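Local coordinates for protein Esterase/lipase (Lactobacillus rhamnosus, PDB 4N5H) that probably hydrolyses ester bonds, and may transfer acyl groups, as an esterase of the alpha/beta hydrolase fold, at residues Y41-L55 / I116-H128. The protein carries 1 engineered substitution. Sequence-based numbering, arbitrary orientation.
Sequences YRYEQSADPQQTLNL and IQDIFASLRWLSH
W125 CH2 sits over one face of the Y41 ring, toward its rim, with Y41 CD2 3.6 Å from W125 CZ2; the planes meet obliquely at 52°, and H275 and W287 of the second subunit complete this aromatic cluster. Y43 carries the largest share of the contact from the hairpin side. With CG set between the backbone N and the carbonyl carbon (chi1 54°), its ring faces the helix, where S122 CB makes a CH-pi contact 4.0 Å from the ring centroid, while the carbonyl carbon of Q51 covers the opposite face. Y43 OH is hydrogen-bonded to G103 O, outside the two segments. Cutting this residue back to an alanine is likely to cost G103 O its bond from the phenol and to open a gap between S122 and the Q51 backbone. A water donates to both E44 OE2 and D118 OD1, bridging two acids that make no direct bond. From the end of the hairpin loop, Q51 NE2 gives D118 OD1 a nearly straight bond (2.9 Å, 163°), arriving above the carboxylate plane. L53 CD2 then packs on W125 CE3 at 3.8 Å, and L55 CD1 meets the indole edge. The antiparallel hairpin of strands 35-42 and 52-58, at one end of the alpha/beta hydrolase sheet, thus joins helix 112-129 in two chemistries: an apolar seam around W125, and a polar end where amide, water and the salt bridge from R105 to D118 OD2 probably offset the crowding of two acids.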
# COMPACT_ATOMS: atom_id res chain seq x y z
N TYR A 41 15.00 -10.11 -13.80
CA TYR A 41 16.00 -10.33 -14.76
C TYR A 41 15.56 -11.38 -15.78
O TYR A 41 15.20 -12.52 -15.41
CB TYR A 41 17.22 -10.91 -14.08
CG TYR A 41 18.09 -10.07 -13.21
CD1 TYR A 41 17.97 -10.10 -11.79
CD2 TYR A 41 19.07 -9.28 -13.74
CE1 TYR A 41 18.84 -9.40 -10.99
CE2 TYR A 41 19.93 -8.57 -12.93
CZ TYR A 41 19.83 -8.69 -11.56
OH TYR A 41 20.79 -8.01 -10.79
N ARG A 42 15.68 -11.06 -17.08
CA ARG A 42 15.45 -12.11 -18.05
C ARG A 42 16.64 -13.05 -18.01
O ARG A 42 17.79 -12.63 -18.08
CB ARG A 42 15.40 -11.48 -19.46
CG ARG A 42 14.15 -10.73 -19.79
CD ARG A 42 14.29 -10.07 -21.15
NE ARG A 42 13.09 -9.36 -21.45
CZ ARG A 42 12.83 -8.83 -22.65
NH1 ARG A 42 13.65 -9.05 -23.66
NH2 ARG A 42 11.64 -8.22 -22.83
N TYR A 43 16.39 -14.35 -18.02
CA TYR A 43 17.49 -15.28 -18.08
C TYR A 43 17.77 -15.92 -19.49
O TYR A 43 18.70 -16.72 -19.62
CB TYR A 43 17.40 -16.39 -16.98
CG TYR A 43 16.16 -17.20 -16.89
CD1 TYR A 43 15.88 -18.12 -17.88
CD2 TYR A 43 15.21 -17.04 -15.84
CE1 TYR A 43 14.80 -18.94 -17.77
CE2 TYR A 43 14.11 -17.85 -15.77
CZ TYR A 43 13.89 -18.78 -16.72
OH TYR A 43 12.71 -19.57 -16.66
N GLU A 44 16.95 -15.52 -20.44
CA GLU A 44 17.24 -15.78 -21.82
C GLU A 44 16.72 -14.66 -22.70
O GLU A 44 16.06 -13.76 -22.24
CB GLU A 44 16.81 -17.20 -22.15
CG GLU A 44 15.40 -17.41 -22.04
CD GLU A 44 15.01 -18.95 -22.16
OE1 GLU A 44 14.60 -19.33 -23.28
OE2 GLU A 44 15.10 -19.79 -21.25
N GLN A 45 16.95 -14.78 -24.00
CA GLN A 45 16.46 -13.74 -24.91
C GLN A 45 14.99 -13.92 -25.20
O GLN A 45 14.63 -14.45 -26.28
CB GLN A 45 17.29 -13.66 -26.20
CG GLN A 45 18.77 -13.40 -25.99
CD GLN A 45 19.49 -13.23 -27.33
OE1 GLN A 45 19.43 -14.10 -28.19
NE2 GLN A 45 20.11 -12.11 -27.51
N SER A 46 14.12 -13.56 -24.27
CA SER A 46 12.69 -13.80 -24.40
C SER A 46 11.93 -12.76 -23.63
O SER A 46 12.36 -12.37 -22.51
CB SER A 46 12.46 -15.19 -23.76
OG SER A 46 11.10 -15.45 -23.50
N ALA A 47 10.74 -12.44 -24.10
CA ALA A 47 9.84 -11.53 -23.40
C ALA A 47 8.79 -12.31 -22.62
O ALA A 47 7.82 -11.73 -22.18
CB ALA A 47 9.17 -10.59 -24.39
N ASP A 48 8.93 -13.65 -22.53
CA ASP A 48 8.00 -14.47 -21.73
C ASP A 48 8.22 -14.07 -20.28
O ASP A 48 9.33 -14.22 -19.82
CB ASP A 48 8.20 -15.95 -21.96
CG ASP A 48 7.16 -16.79 -21.32
OD1 ASP A 48 6.72 -17.80 -21.98
OD2 ASP A 48 6.67 -16.44 -20.22
N PRO A 49 7.22 -13.49 -19.62
CA PRO A 49 7.40 -12.99 -18.26
C PRO A 49 7.81 -14.06 -17.28
O PRO A 49 8.40 -13.75 -16.21
CB PRO A 49 6.05 -12.42 -17.86
CG PRO A 49 5.18 -12.48 -19.06
CD PRO A 49 5.84 -13.28 -20.11
N GLN A 50 7.47 -15.31 -17.57
CA GLN A 50 7.92 -16.41 -16.70
C GLN A 50 9.37 -16.72 -16.82
O GLN A 50 9.91 -17.40 -15.90
CB GLN A 50 7.14 -17.71 -16.89
CG GLN A 50 5.70 -17.62 -16.48
CD GLN A 50 5.53 -17.78 -14.95
OE1 GLN A 50 6.49 -17.63 -14.18
NE2 GLN A 50 4.34 -17.93 -14.53
N GLN A 51 10.05 -16.35 -17.86
CA GLN A 51 11.50 -16.68 -18.03
C GLN A 51 12.38 -15.54 -17.42
O GLN A 51 13.27 -14.96 -18.08
CB GLN A 51 11.83 -17.02 -19.46
CG GLN A 51 11.07 -18.31 -19.92
CD GLN A 51 11.27 -18.63 -21.39
OE1 GLN A 51 11.19 -17.73 -22.23
NE2 GLN A 51 11.67 -19.87 -21.71
N THR A 52 12.04 -15.26 -16.21
CA THR A 52 12.68 -14.22 -15.42
C THR A 52 12.99 -14.74 -14.02
O THR A 52 12.46 -15.75 -13.58
CB THR A 52 11.78 -12.93 -15.29
OG1 THR A 52 10.53 -13.31 -14.72
CG2 THR A 52 11.62 -12.27 -16.64
N LEU A 53 13.85 -14.03 -13.33
CA LEU A 53 14.28 -14.44 -11.94
C LEU A 53 14.45 -13.21 -11.06
O LEU A 53 14.63 -12.08 -11.57
CB LEU A 53 15.50 -15.39 -11.94
CG LEU A 53 16.74 -14.85 -12.62
CD1 LEU A 53 17.55 -13.92 -11.69
CD2 LEU A 53 17.70 -15.94 -12.98
N ASN A 54 14.45 -13.48 -9.73
CA ASN A 54 14.76 -12.49 -8.73
C ASN A 54 16.00 -12.95 -7.99
O ASN A 54 16.22 -14.18 -7.79
CB ASN A 54 13.66 -12.32 -7.66
CG ASN A 54 12.35 -11.76 -8.22
OD1 ASN A 54 12.29 -11.08 -9.20
ND2 ASN A 54 11.31 -12.09 -7.55
N LEU A 55 16.74 -11.95 -7.52
CA LEU A 55 17.89 -12.14 -6.61
C LEU A 55 17.65 -11.40 -5.31
O LEU A 55 17.19 -10.25 -5.26
CB LEU A 55 19.19 -11.65 -7.23
CG LEU A 55 19.49 -12.18 -8.66
CD1 LEU A 55 20.76 -11.60 -9.20
CD2 LEU A 55 19.55 -13.70 -8.67
N ILE A 116 12.00 -27.91 -17.06
CA ILE A 116 13.38 -28.26 -16.76
C ILE A 116 14.37 -27.43 -17.54
O ILE A 116 15.34 -26.92 -16.99
CB ILE A 116 13.62 -29.79 -16.98
CG1 ILE A 116 12.78 -30.61 -15.94
CG2 ILE A 116 15.12 -30.05 -17.00
CD1 ILE A 116 13.33 -30.57 -14.51
N GLN A 117 14.06 -27.14 -18.80
CA GLN A 117 14.93 -26.29 -19.62
C GLN A 117 14.96 -24.87 -19.06
O GLN A 117 16.06 -24.26 -18.99
CB GLN A 117 14.49 -26.30 -21.07
CG GLN A 117 14.85 -27.60 -21.73
CD GLN A 117 14.40 -27.69 -23.23
OE1 GLN A 117 13.69 -26.83 -23.74
NE2 GLN A 117 14.86 -28.72 -23.92
N ASP A 118 13.79 -24.37 -18.64
CA ASP A 118 13.75 -23.02 -18.03
C ASP A 118 14.59 -22.97 -16.78
O ASP A 118 15.41 -22.06 -16.58
CB ASP A 118 12.33 -22.60 -17.69
CG ASP A 118 11.49 -22.29 -18.94
OD1 ASP A 118 12.06 -22.17 -20.07
OD2 ASP A 118 10.25 -22.15 -18.79
N ILE A 119 14.43 -23.97 -15.93
CA ILE A 119 15.27 -24.00 -14.69
C ILE A 119 16.75 -24.06 -14.97
O ILE A 119 17.54 -23.28 -14.41
CB ILE A 119 14.78 -25.10 -13.70
CG1 ILE A 119 13.37 -24.90 -13.24
CG2 ILE A 119 15.69 -25.24 -12.55
CD1 ILE A 119 12.65 -26.09 -12.60
N PHE A 120 17.18 -24.94 -15.91
CA PHE A 120 18.59 -25.00 -16.24
C PHE A 120 19.09 -23.69 -16.88
O PHE A 120 20.22 -23.28 -16.64
CB PHE A 120 18.88 -26.19 -17.17
CG PHE A 120 19.29 -27.41 -16.43
CD1 PHE A 120 18.27 -28.26 -15.94
CD2 PHE A 120 20.62 -27.67 -16.16
CE1 PHE A 120 18.61 -29.37 -15.21
CE2 PHE A 120 20.99 -28.78 -15.42
CZ PHE A 120 19.99 -29.58 -14.90
N ALA A 121 18.24 -22.99 -17.63
CA ALA A 121 18.65 -21.69 -18.16
C ALA A 121 18.87 -20.64 -17.09
O ALA A 121 19.85 -19.86 -17.15
CB ALA A 121 17.59 -21.14 -19.13
N SER A 122 18.03 -20.67 -16.03
CA SER A 122 18.24 -19.78 -14.87
C SER A 122 19.51 -20.14 -14.15
O SER A 122 20.26 -19.24 -13.74
CB SER A 122 17.06 -19.77 -13.90
OG SER A 122 16.94 -20.93 -13.11
N LEU A 123 19.84 -21.42 -14.05
CA LEU A 123 21.11 -21.82 -13.38
C LEU A 123 22.31 -21.38 -14.23
O LEU A 123 23.30 -20.90 -13.72
CB LEU A 123 21.20 -23.36 -13.22
CG LEU A 123 20.07 -24.05 -12.45
CD1 LEU A 123 20.27 -25.56 -12.44
CD2 LEU A 123 20.01 -23.59 -11.08
N ARG A 124 22.24 -21.59 -15.56
CA ARG A 124 23.25 -21.15 -16.46
C ARG A 124 23.46 -19.64 -16.41
O ARG A 124 24.58 -19.17 -16.36
CB ARG A 124 22.98 -21.58 -17.90
CG ARG A 124 24.22 -21.50 -18.78
CD ARG A 124 24.06 -22.29 -20.14
NE ARG A 124 23.27 -23.51 -19.94
CZ ARG A 124 23.72 -24.66 -19.45
NH1 ARG A 124 25.03 -24.82 -19.25
NH2 ARG A 124 22.86 -25.65 -19.21
N TRP A 125 22.38 -18.87 -16.41
CA TRP A 125 22.48 -17.45 -16.20
C TRP A 125 23.25 -17.13 -14.93
O TRP A 125 24.18 -16.31 -14.91
CB TRP A 125 21.08 -16.84 -16.14
CG TRP A 125 21.09 -15.33 -16.14
CD1 TRP A 125 20.98 -14.50 -17.21
CD2 TRP A 125 21.20 -14.50 -15.00
NE1 TRP A 125 21.03 -13.20 -16.82
CE2 TRP A 125 21.10 -13.16 -15.45
CE3 TRP A 125 21.30 -14.75 -13.62
CZ2 TRP A 125 21.21 -12.07 -14.59
CZ3 TRP A 125 21.36 -13.65 -12.78
CH2 TRP A 125 21.36 -12.36 -13.26
N LEU A 126 22.87 -17.77 -13.85
CA LEU A 126 23.55 -17.49 -12.57
C LEU A 126 25.05 -17.87 -12.65
O LEU A 126 25.90 -17.20 -12.03
CB LEU A 126 22.84 -18.24 -11.43
CG LEU A 126 23.18 -17.74 -10.01
CD1 LEU A 126 22.65 -16.35 -9.74
CD2 LEU A 126 22.55 -18.72 -8.98
N SER A 127 25.37 -18.95 -13.35
CA SER A 127 26.78 -19.31 -13.46
C SER A 127 27.57 -18.24 -14.19
O SER A 127 28.72 -18.08 -13.92
CB SER A 127 26.93 -20.68 -14.19
OG SER A 127 26.72 -20.57 -15.57
N HIS A 128 26.97 -17.49 -15.12
CA HIS A 128 27.63 -16.42 -15.87
C HIS A 128 27.68 -15.10 -15.07
O HIS A 128 28.69 -14.37 -15.13
CB HIS A 128 26.88 -16.14 -17.19
CG HIS A 128 26.89 -17.29 -18.13
ND1 HIS A 128 25.93 -17.48 -19.12
CD2 HIS A 128 27.66 -18.38 -18.14
CE1 HIS A 128 26.25 -18.55 -19.82
NE2 HIS A 128 27.28 -19.13 -19.23
O HOH W 1 14.19 -22.33 -21.59